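Side-chain contacts in putative c-1-tetrahydrofolate synthase, cytoplasmic (Leishmania major, PDB 4A26), which catalyses the dehydrogenase and cyclohydrolase steps that interconvert methylene-, methenyl- and formyltetrahydrofolate in one-carbon metabolism, using NADP: residues A27-R30 / E31-G35; A216-Q220 / P221-K225; D257-F260 / E261-A264. One frame throughout, in Å; residues are numbered along the deposited sequence.

Contact 1 (A27-R30 / E31-G35); sequences AALR and ELYGG
Leu-29 and Tyr-33, one helical turn apart, make the apolar part of this contact at the C-terminal end of helix 11-32. The two side chains run at a slant to each other, and one methyl does the touching: Leu-29 CD2 is 3.7 Å from Tyr-33 CE2. With CG anti to its own carbonyl carbon (chi1 -61°), the tyrosine ring lies back along the helix end, which also brings its CD2 edge to 3.2 Å from Leu-29 O, an atom close to the ring plane. Helix 279-297 packs against both side chains, Leu-290 and Phe-293 touching Leu-29, and Leu-297 touching Tyr-33.

A second group of contacts sets side-chain carbons close to backbone oxygens. Leu-32 leans on the preceding turn, its CG 3.5 Å from Ala-28 O, while Glu-31 CG lies 3.9 Å from Ala-27 O.

The hydrogen bonds are all between backbone atoms, and they change pattern as the helix runs out. Leu-32 N still reaches Ala-28 O in a weak bond of 3.5 Å. Tyr-33, the first residue to leave helical angles, gives its N-H to two weak bonds, to Leu-29 O and to Arg-30 O. Past it, Gly-34 and Gly-35 both take positive phi, and the chain turns back so that Gly-35 N bonds to Arg-30 O at 2.8 Å (N-H...O angle 153°). This is a six-to-one bond as in a Schellman motif, though without the five-to-two bond, Gly-34 N being 4.1 Å from Glu-31 O. The chemistry implies that Arg-30 O is the main acceptor at this helix end: it takes the good bond from Gly-35 N as well as the weak one from Tyr-33 N, and the other bonds across the segments are weak.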
# COMPACT_ATOMS: atom_id res chain seq x y z
N ALA A 27 -31.51 -6.43 9.28
CA ALA A 27 -32.96 -6.69 9.38
C ALA A 27 -33.71 -6.22 8.14
O ALA A 27 -34.71 -6.82 7.76
CB ALA A 27 -33.53 -6.02 10.62
N ALA A 28 -33.22 -5.15 7.52
CA ALA A 28 -33.82 -4.62 6.29
C ALA A 28 -33.57 -5.55 5.11
O ALA A 28 -34.46 -5.77 4.29
CB ALA A 28 -33.28 -3.22 5.99
N LEU A 29 -32.36 -6.10 5.02
CA LEU A 29 -31.99 -7.02 3.94
C LEU A 29 -32.71 -8.37 4.05
O LEU A 29 -32.95 -9.03 3.04
CB LEU A 29 -30.48 -7.23 3.89
CG LEU A 29 -29.62 -6.01 3.54
CD1 LEU A 29 -28.15 -6.31 3.76
CD2 LEU A 29 -29.87 -5.56 2.10
N ARG A 30 -33.04 -8.78 5.27
CA ARG A 30 -33.79 -10.01 5.48
C ARG A 30 -35.14 -10.00 4.76
O ARG A 30 -35.49 -10.95 4.07
CB ARG A 30 -34.04 -10.24 6.97
CG ARG A 30 -32.91 -10.91 7.71
CD ARG A 30 -33.23 -10.97 9.19
NE ARG A 30 -34.52 -11.62 9.43
CZ ARG A 30 -34.71 -12.73 10.14
NH1 ARG A 30 -33.69 -13.36 10.74
NH2 ARG A 30 -35.93 -13.21 10.27
N GLU A 31 -35.89 -8.91 4.94
CA GLU A 31 -37.19 -8.76 4.29
C GLU A 31 -37.04 -8.85 2.77
O GLU A 31 -37.75 -9.60 2.11
CB GLU A 31 -37.84 -7.42 4.67
CG GLU A 31 -38.19 -7.26 6.15
CD GLU A 31 -39.37 -8.12 6.57
OE1 GLU A 31 -40.52 -7.72 6.30
OE2 GLU A 31 -39.14 -9.18 7.19
N LEU A 32 -36.09 -8.08 2.24
CA LEU A 32 -35.90 -7.97 0.79
C LEU A 32 -35.32 -9.22 0.12
O LEU A 32 -35.47 -9.38 -1.09
CB LEU A 32 -34.98 -6.78 0.49
CG LEU A 32 -35.47 -5.39 0.91
CD1 LEU A 32 -34.43 -4.34 0.56
CD2 LEU A 32 -36.81 -5.05 0.25
N TYR A 33 -34.66 -10.10 0.88
CA TYR A 33 -33.91 -11.21 0.27
C TYR A 33 -34.18 -12.60 0.88
O TYR A 33 -33.29 -13.43 1.00
CB TYR A 33 -32.41 -10.87 0.26
CG TYR A 33 -32.10 -9.62 -0.54
CD1 TYR A 33 -32.10 -9.66 -1.94
CD2 TYR A 33 -31.84 -8.41 0.08
CE1 TYR A 33 -31.84 -8.51 -2.69
CE2 TYR A 33 -31.58 -7.26 -0.65
CZ TYR A 33 -31.58 -7.31 -2.04
OH TYR A 33 -31.32 -6.17 -2.77
N GLY A 34 -35.44 -12.84 1.24
CA GLY A 34 -35.89 -14.18 1.64
C GLY A 34 -35.42 -14.66 3.00
O GLY A 34 -35.28 -15.86 3.23
N GLY A 35 -35.19 -13.72 3.92
CA GLY A 35 -34.74 -14.05 5.26
C GLY A 35 -33.27 -14.44 5.35
O GLY A 35 -32.82 -14.93 6.38

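Contact 2 (A216-Q220 / P221-K225)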
# COMPACT_ATOMS: atom_id res chain seq x y z
N ALA A 216 -1.34 7.20 17.44
CA ALA A 216 -0.31 6.57 18.27
C ALA A 216 -0.45 5.05 18.21
O ALA A 216 -1.31 4.47 18.86
CB ALA A 216 -0.43 7.06 19.70
N ALA A 217 0.42 4.43 17.42
CA ALA A 217 0.34 2.99 17.15
C ALA A 217 1.68 2.27 17.34
O ALA A 217 1.86 1.18 16.81
CB ALA A 217 -0.18 2.75 15.74
N MET A 218 2.60 2.86 18.09
CA MET A 218 3.93 2.26 18.26
C MET A 218 3.88 1.06 19.21
O MET A 218 4.60 0.09 19.00
CB MET A 218 4.95 3.29 18.76
CG MET A 218 5.40 4.28 17.69
SD MET A 218 6.99 3.89 16.92
CE MET A 218 6.81 2.16 16.49
N GLY A 219 3.03 1.14 20.23
CA GLY A 219 2.90 0.09 21.25
C GLY A 219 3.79 0.28 22.47
O GLY A 219 4.10 -0.68 23.17
N GLN A 220 4.18 1.53 22.72
CA GLN A 220 5.02 1.91 23.87
C GLN A 220 4.17 2.63 24.91
O GLN A 220 3.72 3.74 24.66
CB GLN A 220 6.12 2.86 23.41
CG GLN A 220 7.37 2.18 22.87
CD GLN A 220 8.39 1.84 23.94
OE1 GLN A 220 9.36 1.15 23.66
NE2 GLN A 220 8.17 2.32 25.16
N PRO A 221 3.98 2.03 26.10
CA PRO A 221 3.10 2.69 27.07
C PRO A 221 3.58 4.08 27.49
O PRO A 221 4.71 4.22 27.94
CB PRO A 221 3.11 1.73 28.26
CG PRO A 221 4.32 0.90 28.10
CD PRO A 221 4.55 0.78 26.63
N GLY A 222 2.73 5.08 27.30
CA GLY A 222 2.93 6.42 27.83
C GLY A 222 4.21 7.10 27.38
O GLY A 222 5.05 7.47 28.20
N TYR A 223 4.36 7.28 26.07
CA TYR A 223 5.56 7.91 25.53
C TYR A 223 5.31 9.18 24.72
O TYR A 223 6.20 10.02 24.60
CB TYR A 223 6.38 6.89 24.73
CG TYR A 223 6.34 7.04 23.23
CD1 TYR A 223 7.21 7.91 22.58
CD2 TYR A 223 5.47 6.29 22.45
CE1 TYR A 223 7.21 8.05 21.20
CE2 TYR A 223 5.46 6.42 21.06
CZ TYR A 223 6.33 7.30 20.45
OH TYR A 223 6.34 7.45 19.08
N VAL A 224 4.11 9.33 24.16
CA VAL A 224 3.76 10.57 23.46
C VAL A 224 3.39 11.62 24.51
O VAL A 224 2.32 11.56 25.12
CB VAL A 224 2.58 10.40 22.48
CG1 VAL A 224 2.42 11.66 21.63
CG2 VAL A 224 2.79 9.19 21.58
N LYS A 225 4.29 12.58 24.72
CA LYS A 225 4.07 13.65 25.69
C LYS A 225 3.08 14.67 25.14
O LYS A 225 3.08 14.98 23.94
CB LYS A 225 5.39 14.35 26.04
CG LYS A 225 6.44 13.45 26.70
CD LYS A 225 6.12 13.16 28.16
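Tyr-223 leans across the loop that follows strand 213-216, and its ring meets Gln-220 and Met-218 in turn. Its CB starts beside the backbone, 4.1 Å from Gln-220 O. A first torsion of 106°, away from the staggered positions, swings the ring back over the chain that precedes it. CD2 comes next, 3.6 Å from Gln-220 CB, while Gln-220 O sits at the ring edge, in its plane. One bond farther out, CE2 packs 3.9 Å from Met-218 CB, the methionine crossing the ring at a slant. At the tip, OH lies 3.6 Å from Met-218 CG; beyond this point the methionine chain bends at chi2 and chi3 and leads its end away from the tyrosine. Val-224 CG2 rests over one ring face, toward the rim and 3.9 Å above the plane.

The same valine methyl continues the apolar row, standing 4.3 Å from Ala-216 CB at the end of the strand. Pro-221 and Gly-222, at the start of 221-225, carry the chain round the bend, Gly-222 with positive phi. Leu-171 of the neighbouring strand 167-171 touches Met-218, Tyr-223 and Val-224, while Asp-257 OD2 takes a hydrogen bond from Gly-219 N.

No hydrogen bond links the two halves directly; they meet through side-chain packing, to which Leu-171 and Asp-257 add outside contacts. A loop of this kind, leaving the C-terminal end of a central parallel strand, is a feature of the Rossmann-type NAD(P)-binding fold, where such loops commonly border the cofactor cleft.

Contact 3 (D257-F260 / E261-A264)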
# COMPACT_ATOMS: atom_id res chain seq x y z
N ASP A 257 -0.22 4.61 24.36
CA ASP A 257 1.01 5.31 23.97
C ASP A 257 1.05 6.76 24.44
O ASP A 257 2.11 7.31 24.71
CB ASP A 257 1.18 5.29 22.45
CG ASP A 257 1.72 3.97 21.92
OD1 ASP A 257 1.56 2.93 22.58
OD2 ASP A 257 2.31 3.99 20.82
N VAL A 258 -0.13 7.37 24.53
CA VAL A 258 -0.24 8.79 24.83
C VAL A 258 -0.40 9.00 26.32
O VAL A 258 -1.08 8.23 26.99
CB VAL A 258 -1.46 9.40 24.11
CG1 VAL A 258 -1.55 10.89 24.39
CG2 VAL A 258 -1.38 9.13 22.61
N CYS A 259 0.25 10.04 26.84
CA CYS A 259 0.00 10.50 28.20
C CYS A 259 -1.28 11.32 28.16
O CYS A 259 -1.26 12.49 27.80
CB CYS A 259 1.16 11.34 28.72
SG CYS A 259 2.69 10.42 28.89
N PHE A 260 -2.38 10.68 28.54
CA PHE A 260 -3.70 11.26 28.33
C PHE A 260 -3.89 12.63 28.98
O PHE A 260 -4.24 13.60 28.32
CB PHE A 260 -4.78 10.30 28.85
CG PHE A 260 -6.16 10.87 28.74
CD1 PHE A 260 -6.82 10.88 27.53
CD2 PHE A 260 -6.78 11.42 29.85
CE1 PHE A 260 -8.09 11.42 27.42
CE2 PHE A 260 -8.05 11.96 29.76
CZ PHE A 260 -8.70 11.96 28.54
N GLU A 261 -3.65 12.70 30.29
CA GLU A 261 -3.92 13.93 31.05
C GLU A 261 -3.08 15.11 30.58
O GLU A 261 -3.49 16.26 30.72
CB GLU A 261 -3.75 13.71 32.57
CG GLU A 261 -2.49 12.96 32.98
CD GLU A 261 -2.67 11.45 32.91
OE1 GLU A 261 -3.36 10.89 33.80
OE2 GLU A 261 -2.15 10.83 31.95
N GLU A 262 -1.90 14.82 30.03
CA GLU A 262 -1.07 15.87 29.44
C GLU A 262 -1.64 16.29 28.09
O GLU A 262 -1.73 17.49 27.79
CB GLU A 262 0.37 15.38 29.27
CG GLU A 262 1.11 15.11 30.57
CD GLU A 262 2.57 14.73 30.34
OE1 GLU A 262 2.97 14.54 29.18
OE2 GLU A 262 3.31 14.61 31.34
N ALA A 263 -2.01 15.31 27.28
CA ALA A 263 -2.54 15.56 25.94
C ALA A 263 -3.88 16.29 25.95
O ALA A 263 -4.21 17.00 25.00
CB ALA A 263 -2.66 14.25 25.17
N ALA A 264 -4.65 16.11 27.02
CA ALA A 264 -5.98 16.72 27.13
C ALA A 264 -5.92 18.25 27.27
O ALA A 264 -6.84 18.95 26.85
CB ALA A 264 -6.75 16.11 28.30
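Glu-261 folds back toward the backbone and CB of Phe-260 at the start of the one-turn helix 260-263. Its CG stands between the backbone N and the carbonyl carbon (chi1 46°), and a further bend at chi2 returns the carboxylate to the start of the helix, where OE2 is 4.1 Å from Phe-260 CB. OE2 also comes to 3.4 Å from Phe-260 N, but the angle is too poor for a hydrogen bond. The phenyl group itself heads off to Ile-270 and Pro-272.

Glu-262 comes next. Its N makes a weak bond to Cys-259 O, while its side chain, extended beyond CG, runs alongside the cysteine: OE1 lies 3.7 Å from Cys-259 CB, and SG is slightly farther off. That oxygen is occupied by a hydrogen bond from Gly-226 N, so the carboxylate joins the helix start to the loop after Lys-225. Cys-259 holds the N-cap position, but Glu-262 does not close a capping box with it.

Ala-263 gives the first full helical bond, its N 3.0 Å from Cys-259 O and lying nearly along the C=O axis (C=O...N angle 163°). Its methyl meets Val-258 CG1 at 3.6 Å. Residue before the cap against fourth residue of the helix is the pairing of a hydrophobic staple, and Ile-270 touches both side chains.

Ala-264 repeats the backbone pattern, its N bonding to Phe-260 O at 2.9 Å.

Chemically, the helix start consists of two good i to i+4 bonds with an apolar Val-258/Ala-263 contact in the staple position. The N-H groups there, and the bond from Gly-226 N to Glu-262, may slightly stabilise the negative charge of the two carboxylates.

The three contacts follow one another along the chain; none nests within or crosses another. Contact 1 comes first, ending helix 11-32 beside the C-terminal helix 279-297. Its centre is about 45 Å from those of the other two, across the middle of the chain. Contact 2 bends the loop between strands 213-216 and 234-237, and contact 3 starts helix 260-263 after strand 253-255. These two, with centres about 10 Å apart, meet directly: Asp-257 O probably accepts hydrogen bonds from Tyr-223 N, at 2.6 Å, and from Val-224 N. Together they join neighbouring loops of the nucleotide-binding region next to its parallel sheet.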